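Local coordinates for protein Non-sulfated chondroitin lyase E66 (Autographa californica nucleopolyhedrovirus, PDB 3VSN) that probably digests the chondroitin barrier of the host midgut as a lyase of the viral envelope and is essential for oral infectivity, at residues 223-228 against 252-257; 264-267 against 273-276. All blocks are in the same frame, centred on the assembly; numbering follows the deposited sequence.

Contact 1: 223-228 against 252-257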
ATOM      1  N   LEU A 223       4.173  24.322  -3.038  1.00 25.08           N
ATOM      2  CA  LEU A 223       2.710  24.324  -3.166  1.00 25.68           C
ATOM      3  C   LEU A 223       2.251  23.591  -4.427  1.00 25.68           C
ATOM      4  O   LEU A 223       1.240  22.888  -4.413  1.00 26.18           O
ATOM      5  CB  LEU A 223       2.147  25.750  -3.137  1.00 25.95           C
ATOM      6  CG  LEU A 223       2.297  26.559  -1.843  1.00 26.17           C
ATOM      7  CD1 LEU A 223       1.737  27.959  -2.037  1.00 26.40           C
ATOM      8  CD2 LEU A 223       1.637  25.876  -0.652  1.00 25.98           C
ATOM      9  N   ASN A 224       3.008  23.752  -5.508  1.00 26.00           N
ATOM     10  CA  ASN A 224       2.761  23.010  -6.736  1.00 26.38           C
ATOM     11  C   ASN A 224       3.002  21.516  -6.530  1.00 25.42           C
ATOM     12  O   ASN A 224       2.181  20.684  -6.927  1.00 25.21           O
ATOM     13  CB  ASN A 224       3.645  23.536  -7.869  1.00 27.67           C
ATOM     14  CG  ASN A 224       3.005  23.365  -9.231  1.00 29.58           C
ATOM     15  OD1 ASN A 224       3.399  22.499 -10.012  1.00 30.94           O
ATOM     16  ND2 ASN A 224       2.004  24.189  -9.521  1.00 30.65           N
ATOM     17  N   THR A 225       4.125  21.189  -5.889  1.00 23.84           N
ATOM     18  CA  THR A 225       4.506  19.805  -5.618  1.00 22.73           C
ATOM     19  C   THR A 225       3.459  19.065  -4.769  1.00 22.09           C
ATOM     20  O   THR A 225       3.174  17.890  -5.019  1.00 21.84           O
ATOM     21  CB  THR A 225       5.910  19.738  -4.970  1.00 22.67           C
ATOM     22  OG1 THR A 225       6.879  20.272  -5.884  1.00 22.10           O
ATOM     23  CG2 THR A 225       6.308  18.297  -4.618  1.00 22.10           C
ATOM     24  N   ILE A 226       2.875  19.759  -3.791  1.00 21.32           N
ATOM     25  CA  ILE A 226       1.927  19.136  -2.852  1.00 20.61           C
ATOM     26  C   ILE A 226       0.453  19.214  -3.273  1.00 20.13           C
ATOM     27  O   ILE A 226      -0.427  18.753  -2.535  1.00 19.73           O
ATOM     28  CB  ILE A 226       2.061  19.700  -1.411  1.00 20.78           C
ATOM     29  CG1 ILE A 226       1.704  21.193  -1.370  1.00 20.77           C
ATOM     30  CG2 ILE A 226       3.452  19.422  -0.849  1.00 21.06           C
ATOM     31  CD1 ILE A 226       1.523  21.763   0.022  1.00 20.55           C
ATOM     32  N   ALA A 227       0.178  19.801  -4.435  1.00 19.54           N
ATOM     33  CA  ALA A 227      -1.208  19.973  -4.882  1.00 19.53           C
ATOM     34  C   ALA A 227      -1.900  18.622  -5.083  1.00 19.28           C
ATOM     35  O   ALA A 227      -3.059  18.451  -4.709  1.00 19.36           O
ATOM     36  CB  ALA A 227      -1.269  20.810  -6.149  1.00 19.20           C
ATOM     37  N   PHE A 228      -1.155  17.667  -5.638  1.00 19.24           N
ATOM     38  CA  PHE A 228      -1.663  16.335  -5.993  1.00 19.30           C
ATOM     39  C   PHE A 228      -2.980  16.377  -6.775  1.00 19.37           C
ATOM     40  O   PHE A 228      -3.977  15.787  -6.350  1.00 19.53           O
ATOM     41  CB  PHE A 228      -1.748  15.423  -4.759  1.00 19.05           C
ATOM     42  CG  PHE A 228      -0.403  15.027  -4.216  1.00 19.05           C
ATOM     43  CD1 PHE A 228       0.392  14.109  -4.897  1.00 18.70           C
ATOM     44  CD2 PHE A 228       0.080  15.584  -3.036  1.00 18.88           C
ATOM     45  CE1 PHE A 228       1.639  13.750  -4.408  1.00 19.07           C
ATOM     46  CE2 PHE A 228       1.326  15.227  -2.544  1.00 18.97           C
ATOM     47  CZ  PHE A 228       2.106  14.308  -3.229  1.00 18.96           C
ATOM     48  N   TYR A 252       3.311   3.396  -3.526  1.00 15.69           N
ATOM     49  CA  TYR A 252       2.909   4.341  -2.491  1.00 15.96           C
ATOM     50  C   TYR A 252       4.067   4.957  -1.703  1.00 16.45           C
ATOM     51  O   TYR A 252       3.845   5.834  -0.864  1.00 16.71           O
ATOM     52  CB  TYR A 252       1.888   3.691  -1.555  1.00 15.46           C
ATOM     53  CG  TYR A 252       0.471   3.845  -2.059  1.00 15.26           C
ATOM     54  CD1 TYR A 252       0.028   3.154  -3.194  1.00 15.21           C
ATOM     55  CD2 TYR A 252      -0.423   4.698  -1.416  1.00 14.95           C
ATOM     56  CE1 TYR A 252      -1.272   3.304  -3.661  1.00 14.99           C
ATOM     57  CE2 TYR A 252      -1.719   4.854  -1.877  1.00 14.77           C
ATOM     58  CZ  TYR A 252      -2.140   4.156  -2.994  1.00 14.75           C
ATOM     59  OH  TYR A 252      -3.432   4.311  -3.439  1.00 14.47           O
ATOM     60  N   GLY A 253       5.291   4.514  -1.996  1.00 16.62           N
ATOM     61  CA  GLY A 253       6.490   4.996  -1.304  1.00 17.43           C
ATOM     62  C   GLY A 253       6.626   6.510  -1.243  1.00 17.82           C
ATOM     63  O   GLY A 253       6.968   7.062  -0.196  1.00 17.92           O
ATOM     64  N   TYR A 254       6.354   7.179  -2.362  1.00 18.00           N
ATOM     65  CA  TYR A 254       6.411   8.643  -2.439  1.00 18.20           C
ATOM     66  C   TYR A 254       5.454   9.313  -1.453  1.00 18.23           C
ATOM     67  O   TYR A 254       5.823  10.279  -0.775  1.00 18.35           O
ATOM     68  CB  TYR A 254       6.112   9.113  -3.867  1.00 18.46           C
ATOM     69  CG  TYR A 254       6.281  10.602  -4.109  1.00 18.64           C
ATOM     70  CD1 TYR A 254       7.549  11.181  -4.183  1.00 18.85           C
ATOM     71  CD2 TYR A 254       5.173  11.426  -4.292  1.00 18.87           C
ATOM     72  CE1 TYR A 254       7.704  12.542  -4.415  1.00 19.17           C
ATOM     73  CE2 TYR A 254       5.319  12.788  -4.533  1.00 19.01           C
ATOM     74  CZ  TYR A 254       6.585  13.339  -4.595  1.00 19.20           C
ATOM     75  OH  TYR A 254       6.731  14.694  -4.831  1.00 19.55           O
ATOM     76  N   LEU A 255       4.228   8.801  -1.381  1.00 17.96           N
ATOM     77  CA  LEU A 255       3.232   9.318  -0.447  1.00 17.96           C
ATOM     78  C   LEU A 255       3.569   8.976   0.998  1.00 17.91           C
ATOM     79  O   LEU A 255       3.464   9.834   1.873  1.00 18.06           O
ATOM     80  CB  LEU A 255       1.826   8.808  -0.788  1.00 17.82           C
ATOM     81  CG  LEU A 255       1.121   9.346  -2.034  1.00 17.99           C
ATOM     82  CD1 LEU A 255      -0.311   8.829  -2.072  1.00 17.81           C
ATOM     83  CD2 LEU A 255       1.134  10.867  -2.079  1.00 17.97           C
ATOM     84  N   ILE A 256       3.968   7.727   1.243  1.00 18.01           N
ATOM     85  CA  ILE A 256       4.282   7.259   2.597  1.00 18.37           C
ATOM     86  C   ILE A 256       5.410   8.071   3.244  1.00 18.74           C
ATOM     87  O   ILE A 256       5.313   8.449   4.418  1.00 18.37           O
ATOM     88  CB  ILE A 256       4.603   5.743   2.629  1.00 18.61           C
ATOM     89  CG1 ILE A 256       3.333   4.920   2.365  1.00 18.65           C
ATOM     90  CG2 ILE A 256       5.217   5.336   3.966  1.00 18.84           C
ATOM     91  CD1 ILE A 256       3.591   3.458   2.046  1.00 18.83           C
ATOM     92  N   ASN A 257       6.458   8.355   2.470  1.00 19.22           N
ATOM     93  CA  ASN A 257       7.649   9.036   2.986  1.00 19.97           C
ATOM     94  C   ASN A 257       7.439  10.485   3.411  1.00 19.38           C
ATOM     95  O   ASN A 257       8.098  10.961   4.336  1.00 19.43           O
ATOM     96  CB  ASN A 257       8.787   8.978   1.962  1.00 21.46           C
ATOM     97  CG  ASN A 257       9.687   7.785   2.164  1.00 23.39           C
ATOM     98  OD1 ASN A 257      10.395   7.685   3.170  1.00 24.60           O
ATOM     99  ND2 ASN A 257       9.669   6.864   1.207  1.00 24.51           N
TER
HETATM  100  O   HOH W   1       4.666  15.829  -6.135  1.00 21.08           O

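Contact 2: 264-267 against 273-276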
ATOM      1  N   TYR A 264       1.220  19.897   8.192  1.00 17.05           N
ATOM      2  CA  TYR A 264       1.926  21.165   8.406  1.00 17.25           C
ATOM      3  C   TYR A 264       1.559  22.195   7.339  1.00 17.55           C
ATOM      4  O   TYR A 264       1.207  23.331   7.666  1.00 17.85           O
ATOM      5  CB  TYR A 264       3.443  20.949   8.443  1.00 17.08           C
ATOM      6  CG  TYR A 264       3.907  20.128   9.621  1.00 17.06           C
ATOM      7  CD1 TYR A 264       4.293  20.740  10.812  1.00 17.10           C
ATOM      8  CD2 TYR A 264       3.951  18.735   9.551  1.00 17.12           C
ATOM      9  CE1 TYR A 264       4.716  19.990  11.898  1.00 17.03           C
ATOM     10  CE2 TYR A 264       4.369  17.975  10.633  1.00 17.06           C
ATOM     11  CZ  TYR A 264       4.749  18.607  11.803  1.00 17.11           C
ATOM     12  OH  TYR A 264       5.166  17.856  12.879  1.00 17.15           O
ATOM     13  N   TYR A 265       1.630  21.790   6.073  1.00 17.75           N
ATOM     14  CA  TYR A 265       1.288  22.676   4.957  1.00 18.30           C
ATOM     15  C   TYR A 265      -0.172  23.121   4.972  1.00 18.92           C
ATOM     16  O   TYR A 265      -0.482  24.270   4.638  1.00 19.23           O
ATOM     17  CB  TYR A 265       1.654  22.037   3.616  1.00 17.84           C
ATOM     18  CG  TYR A 265       3.145  21.916   3.409  1.00 17.84           C
ATOM     19  CD1 TYR A 265       3.951  23.053   3.314  1.00 17.81           C
ATOM     20  CD2 TYR A 265       3.756  20.666   3.318  1.00 17.52           C
ATOM     21  CE1 TYR A 265       5.322  22.947   3.135  1.00 17.49           C
ATOM     22  CE2 TYR A 265       5.126  20.549   3.134  1.00 17.48           C
ATOM     23  CZ  TYR A 265       5.901  21.694   3.044  1.00 17.52           C
ATOM     24  OH  TYR A 265       7.261  21.581   2.864  1.00 17.61           O
ATOM     25  N   THR A 266      -1.059  22.212   5.372  1.00 19.40           N
ATOM     26  CA  THR A 266      -2.473  22.536   5.547  1.00 20.26           C
ATOM     27  C   THR A 266      -2.658  23.558   6.677  1.00 20.43           C
ATOM     28  O   THR A 266      -3.455  24.494   6.545  1.00 20.69           O
ATOM     29  CB  THR A 266      -3.319  21.262   5.768  1.00 20.53           C
ATOM     30  OG1 THR A 266      -3.270  20.461   4.580  1.00 20.88           O
ATOM     31  CG2 THR A 266      -4.777  21.604   6.066  1.00 21.04           C
ATOM     32  N   TYR A 267      -1.910  23.393   7.768  1.00 20.19           N
ATOM     33  CA  TYR A 267      -1.932  24.370   8.855  1.00 20.35           C
ATOM     34  C   TYR A 267      -1.380  25.720   8.391  1.00 20.68           C
ATOM     35  O   TYR A 267      -2.013  26.757   8.607  1.00 21.41           O
ATOM     36  CB  TYR A 267      -1.157  23.884  10.089  1.00 20.25           C
ATOM     37  CG  TYR A 267      -1.231  24.879  11.231  1.00 20.21           C
ATOM     38  CD1 TYR A 267      -0.389  25.994  11.267  1.00 20.22           C
ATOM     39  CD2 TYR A 267      -2.165  24.731  12.252  1.00 20.10           C
ATOM     40  CE1 TYR A 267      -0.473  26.924  12.289  1.00 20.08           C
ATOM     41  CE2 TYR A 267      -2.250  25.657  13.282  1.00 20.17           C
ATOM     42  CZ  TYR A 267      -1.400  26.748  13.294  1.00 20.04           C
ATOM     43  OH  TYR A 267      -1.474  27.669  14.310  1.00 20.19           O
ATOM     44  N   VAL A 273      -4.588  23.997  -0.357  1.00 27.02           N
ATOM     45  CA  VAL A 273      -3.284  23.674  -0.972  1.00 25.35           C
ATOM     46  C   VAL A 273      -3.029  22.200  -1.334  1.00 24.06           C
ATOM     47  O   VAL A 273      -2.219  21.908  -2.211  1.00 24.10           O
ATOM     48  CB  VAL A 273      -2.086  24.245  -0.167  1.00 25.69           C
ATOM     49  CG1 VAL A 273      -2.168  25.766  -0.092  1.00 25.75           C
ATOM     50  CG2 VAL A 273      -2.003  23.634   1.227  1.00 25.62           C
ATOM     51  N   ILE A 274      -3.711  21.279  -0.660  1.00 22.60           N
ATOM     52  CA  ILE A 274      -3.529  19.848  -0.927  1.00 21.35           C
ATOM     53  C   ILE A 274      -4.856  19.179  -1.294  1.00 20.34           C
ATOM     54  O   ILE A 274      -5.879  19.453  -0.679  1.00 20.21           O
ATOM     55  CB  ILE A 274      -2.889  19.123   0.279  1.00 21.07           C
ATOM     56  CG1 ILE A 274      -1.499  19.698   0.575  1.00 20.88           C
ATOM     57  CG2 ILE A 274      -2.786  17.627   0.015  1.00 20.81           C
ATOM     58  CD1 ILE A 274      -0.868  19.201   1.858  1.00 20.64           C
ATOM     59  N   ASN A 275      -4.828  18.307  -2.300  1.00 19.70           N
ATOM     60  CA  ASN A 275      -5.994  17.498  -2.660  1.00 19.40           C
ATOM     61  C   ASN A 275      -6.254  16.425  -1.590  1.00 19.13           C
ATOM     62  O   ASN A 275      -5.985  15.239  -1.797  1.00 18.48           O
ATOM     63  CB  ASN A 275      -5.796  16.881  -4.053  1.00 19.10           C
ATOM     64  CG  ASN A 275      -7.013  16.111  -4.548  1.00 18.85           C
ATOM     65  OD1 ASN A 275      -8.081  16.144  -3.944  1.00 18.88           O
ATOM     66  ND2 ASN A 275      -6.843  15.406  -5.660  1.00 18.98           N
ATOM     67  N   THR A 276      -6.787  16.869  -0.452  1.00 19.39           N
ATOM     68  CA  THR A 276      -6.998  16.016   0.722  1.00 19.86           C
ATOM     69  C   THR A 276      -7.963  14.861   0.456  1.00 19.72           C
ATOM     70  O   THR A 276      -7.722  13.740   0.911  1.00 19.79           O
ATOM     71  CB  THR A 276      -7.454  16.851   1.947  1.00 20.25           C
ATOM     72  OG1 THR A 276      -6.405  17.754   2.311  1.00 20.91           O
ATOM     73  CG2 THR A 276      -7.765  15.961   3.155  1.00 20.68           C
TER
HETATM   74  O   HOH W   2      -4.689  21.735   2.206  1.00 25.67           O

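Contact 1: 223-228 against 252-257
Phe228 meets Tyr254 and Leu255 where the end of helix 217-225 faces the start of helix 253-258, in the alpha/alpha-toroid domain of this chondroitin lyase. Tyr254 is the catalytic proton donor, with His246 and Asn191, the two proton acceptors, each about 8 Å from it between side chains. Its CG stands anti to the backbone N (chi1 -174°), which sends the ring out from the helix start toward 223-228. The two rings are not stacked: Phe228 CE1 lies in the plane of the Tyr254 ring at its edge, 3.8 Å from Tyr254 CE2, and this CE2 in turn lies at the edge of Phe228, near its plane. Leu255 extends past Phe228 in the opposite direction and lays its CD2 methyl 3.7 Å from Phe228 CE1. Tyr243, on strand 243-245, touches both Phe228 and Leu255 and extends this apolar patch.

Phe228 is the first residue to leave helical geometry after helix 217-225, and its positive phi (48°) belongs to the turn that brings its ring back beneath the carbonyl of Thr225. That oxygen, Thr225 O, sits 4.0 Å above the ring plane, displaced toward the rim. Thr225 itself lies across the phenol end of Tyr254 at about a right angle, while its OG1 is turned back to Glu221 O in its own helix. The catalytic hydroxyl is thus met by carbon and by water: Thr225 CG2 lies 3.6 Å from Tyr254 OH, and a water 2.7 Å from Tyr254 OH donates a hydrogen bond to Thr225 O at 2.8 Å.

Contact 2: 264-267 against 273-276
Thr266 OG1 has two polar partners: it is hydrogen-bonded to Phe262 O, one turn back in its own helix, and to a water at 3.0 Å that carries the contact across to 273-276. The same water accepts from Ile274 N at 3.1 Å, so an amide of the irregular loop is satisfied through solvent. With OG1 anti to the carbonyl carbon (chi1 -65°), the hydroxyl is turned back toward the preceding turn of the helix, where Phe262 O lies. Ile274 CD1 comes in at about a right angle to the Thr266 side chain and ends 3.8 Å from Thr266 OG1. The same methyl also meets the base of Tyr265, 4.2 Å from Tyr265 CB.

The loop connects two successive helices, 262-269 and 276-284, and folds back along the first before the second begins, with Asn275 as N-cap. Asn275 is also the centre of an inverse gamma turn, and its OD1 caps Gly278 N. The Tyr265 ring leads away from the loop, and its OH is hydrogen-bonded to Met193 O of helix 189-205. Val273 approaches the helix backbone instead, its CG2 methyl 3.8 Å from Tyr265 O.

Overall arrangement
The two contacts follow in series along the chain, contact 1 closing before contact 2 opens, and their centres lie 11 Å apart on the same side of the chain's centre. Helices 253-258 and 262-269 are consecutive, and contact 1's turn after helix 217-225 touches contact 2 directly. There Asn275 ND2 and Asn275 N bind Phe228 O and Ala227 O, each at 3.0 Å, while Ile226 packs on Ile274 and Tyr265. Helix 189-205, which bears the proton acceptor Asn191, is shared as well: Met193 touches Tyr254 and accepts a bond from Tyr265. Contact 1 contains the proton donor Tyr254; in contact 2, on the way from helix 262-269 to helix 276-284, the Tyr265 side chain is about 10 Å from that of Tyr254.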